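Local coordinates for MSHA biogenesis protein MshE (Vibrio cholerae, PDB 5HTL) that binds the second messenger cyclic di-GMP through its N-terminal MshEN domain and probably serves the biogenesis of MSHA pili, at residues Asp100-Met106 against Tyr125-Ile131. Residues are numbered along the deposited sequence; the frame is centred on the assembly and turned at random.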
# COMPACT_ATOMS: atom_id res chain seq x y z
N ASP A 100 -6.97 -15.50 -0.62
CA ASP A 100 -7.99 -14.50 -0.33
C ASP A 100 -7.48 -13.08 -0.55
O ASP A 100 -7.97 -12.15 0.09
CB ASP A 100 -8.49 -14.59 1.12
CG ASP A 100 -8.43 -15.99 1.68
OD1 ASP A 100 -8.59 -16.96 0.91
OD2 ASP A 100 -8.23 -16.11 2.91
N THR A 101 -6.48 -12.91 -1.41
CA THR A 101 -5.93 -11.58 -1.68
C THR A 101 -6.19 -11.17 -3.11
O THR A 101 -5.98 -11.96 -4.04
CB THR A 101 -4.42 -11.51 -1.40
OG1 THR A 101 -4.16 -11.85 -0.03
CG2 THR A 101 -3.89 -10.11 -1.65
N LEU A 102 -6.70 -9.95 -3.29
CA LEU A 102 -6.92 -9.39 -4.62
C LEU A 102 -5.97 -8.23 -4.82
O LEU A 102 -5.74 -7.44 -3.91
CB LEU A 102 -8.35 -8.85 -4.75
CG LEU A 102 -9.50 -9.83 -4.49
CD1 LEU A 102 -10.84 -9.13 -4.69
CD2 LEU A 102 -9.39 -10.98 -5.44
N ARG A 103 -5.41 -8.14 -6.02
CA ARG A 103 -4.71 -6.94 -6.42
C ARG A 103 -5.71 -6.10 -7.20
O ARG A 103 -6.30 -6.58 -8.16
CB ARG A 103 -3.50 -7.28 -7.28
CG ARG A 103 -2.73 -6.05 -7.77
CD ARG A 103 -1.36 -6.40 -8.33
NE ARG A 103 -0.51 -6.91 -7.27
CZ ARG A 103 -0.19 -8.19 -7.11
NH1 ARG A 103 -0.60 -9.09 -8.00
NH2 ARG A 103 0.57 -8.55 -6.09
N ILE A 104 -5.86 -4.85 -6.79
CA ILE A 104 -6.87 -3.98 -7.38
C ILE A 104 -6.23 -2.68 -7.87
O ILE A 104 -5.62 -1.95 -7.09
CB ILE A 104 -7.99 -3.66 -6.37
CG1 ILE A 104 -8.65 -4.95 -5.88
CG2 ILE A 104 -9.03 -2.71 -6.99
CD1 ILE A 104 -9.85 -4.74 -4.97
N ALA A 105 -6.40 -2.41 -9.16
CA ALA A 105 -5.97 -1.14 -9.74
C ALA A 105 -7.08 -0.11 -9.59
O ALA A 105 -8.23 -0.39 -9.92
CB ALA A 105 -5.60 -1.32 -11.20
N MSE A 106 -6.77 1.06 -9.05
CA MSE A 106 -7.76 2.13 -8.94
C MSE A 106 -7.22 3.42 -9.51
O MSE A 106 -6.02 3.67 -9.47
CB MSE A 106 -8.10 2.39 -7.48
CG MSE A 106 -8.79 1.24 -6.80
SE MSE A 106 -9.25 1.76 -5.00
CE MSE A 106 -10.67 3.03 -5.37
N TYR A 125 -12.30 -10.92 0.84
CA TYR A 125 -11.04 -10.78 0.13
C TYR A 125 -10.37 -9.57 0.75
O TYR A 125 -11.05 -8.59 1.07
CB TYR A 125 -11.26 -10.53 -1.36
CG TYR A 125 -11.57 -11.75 -2.18
CD1 TYR A 125 -10.58 -12.70 -2.46
CD2 TYR A 125 -12.83 -11.95 -2.72
CE1 TYR A 125 -10.87 -13.82 -3.23
CE2 TYR A 125 -13.12 -13.07 -3.49
CZ TYR A 125 -12.14 -14.00 -3.74
OH TYR A 125 -12.43 -15.10 -4.51
N GLY A 126 -9.06 -9.65 0.95
CA GLY A 126 -8.26 -8.49 1.32
C GLY A 126 -7.65 -7.93 0.05
O GLY A 126 -7.68 -8.60 -0.99
N PHE A 127 -7.13 -6.71 0.11
CA PHE A 127 -6.70 -6.00 -1.10
C PHE A 127 -5.25 -5.52 -1.07
O PHE A 127 -4.74 -5.09 -0.04
CB PHE A 127 -7.58 -4.77 -1.37
CG PHE A 127 -9.05 -5.00 -1.16
CD1 PHE A 127 -9.81 -4.05 -0.49
CD2 PHE A 127 -9.67 -6.13 -1.66
CE1 PHE A 127 -11.17 -4.25 -0.30
CE2 PHE A 127 -11.03 -6.33 -1.47
CZ PHE A 127 -11.78 -5.39 -0.79
N GLU A 128 -4.61 -5.58 -2.23
CA GLU A 128 -3.40 -4.82 -2.48
C GLU A 128 -3.76 -3.79 -3.54
O GLU A 128 -4.30 -4.17 -4.58
CB GLU A 128 -2.28 -5.73 -3.00
CG GLU A 128 -1.87 -6.86 -2.08
CD GLU A 128 -0.79 -7.73 -2.70
OE1 GLU A 128 -0.70 -8.92 -2.35
OE2 GLU A 128 -0.03 -7.21 -3.55
N PHE A 129 -3.46 -2.52 -3.29
CA PHE A 129 -3.83 -1.45 -4.22
C PHE A 129 -2.67 -0.98 -5.07
O PHE A 129 -1.54 -0.87 -4.61
CB PHE A 129 -4.42 -0.24 -3.48
CG PHE A 129 -5.72 -0.52 -2.78
CD1 PHE A 129 -6.86 -0.81 -3.50
CD2 PHE A 129 -5.79 -0.47 -1.40
CE1 PHE A 129 -8.07 -1.05 -2.84
CE2 PHE A 129 -6.98 -0.72 -0.74
CZ PHE A 129 -8.12 -1.01 -1.46
N VAL A 130 -2.98 -0.67 -6.33
CA VAL A 130 -2.04 -0.01 -7.23
C VAL A 130 -2.81 1.08 -7.95
O VAL A 130 -4.04 1.06 -8.01
CB VAL A 130 -1.40 -1.00 -8.23
CG1 VAL A 130 -0.71 -2.17 -7.49
CG2 VAL A 130 -2.42 -1.54 -9.21
N ILE A 131 -2.10 2.07 -8.45
CA ILE A 131 -2.74 3.18 -9.16
C ILE A 131 -2.48 3.09 -10.67
O ILE A 131 -1.40 2.68 -11.11
CB ILE A 131 -2.30 4.56 -8.55
CG1 ILE A 131 -3.16 5.70 -9.10
CG2 ILE A 131 -0.82 4.83 -8.80
CD1 ILE A 131 -2.93 7.03 -8.38
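Leu-102 lies against Tyr-125 where two parallel strands, 101-106 and 126-131, begin to run together, and its side chain can be followed outward. CB passes the carbonyl of Gly-126, 3.8 Å from its O. CG, placed beside the backbone N (chi1 -57°), comes 3.6 Å from Tyr-125 CG, and there the branches part. CD1 packs on Tyr-125 CB at 3.6 Å and looks more loosely to Phe-127 CE2, while CD2 sits over one face of the tyrosine ring, offset toward its rim, in a CH-pi contact.

The same face of the sheet continues with Ile-104, whose CD1 lies over one face of the Phe-127 ring in a second CH-pi contact, 3.6 Å from Phe-127 CD2, and with Met-106, a selenomethionine whose SE approaches the Phe-129 ring obliquely, 3.7 Å from CE1.

On the opposite face of the sheet, Arg-103 bends at chi3 (-66°) and brings NH2 2.9 Å from Glu-128 OE2, a salt bridge with a weak hydrogen bond, the guanidinium and carboxylate planes 81° apart. Between the two strands, six backbone hydrogen bonds run from Gly-126 N on Asp-100 O to Met-106 N on Val-130 O.

Strand 101-106, helix 112-121 and strand 126-131 form a beta-alpha-beta unit within the MshEN domain: Leu-118 of the connecting helix covers Ile-104 and Phe-129, Leu-119 covers Phe-127, and strand 92-98 pairs antiparallel with the other edge of 101-106.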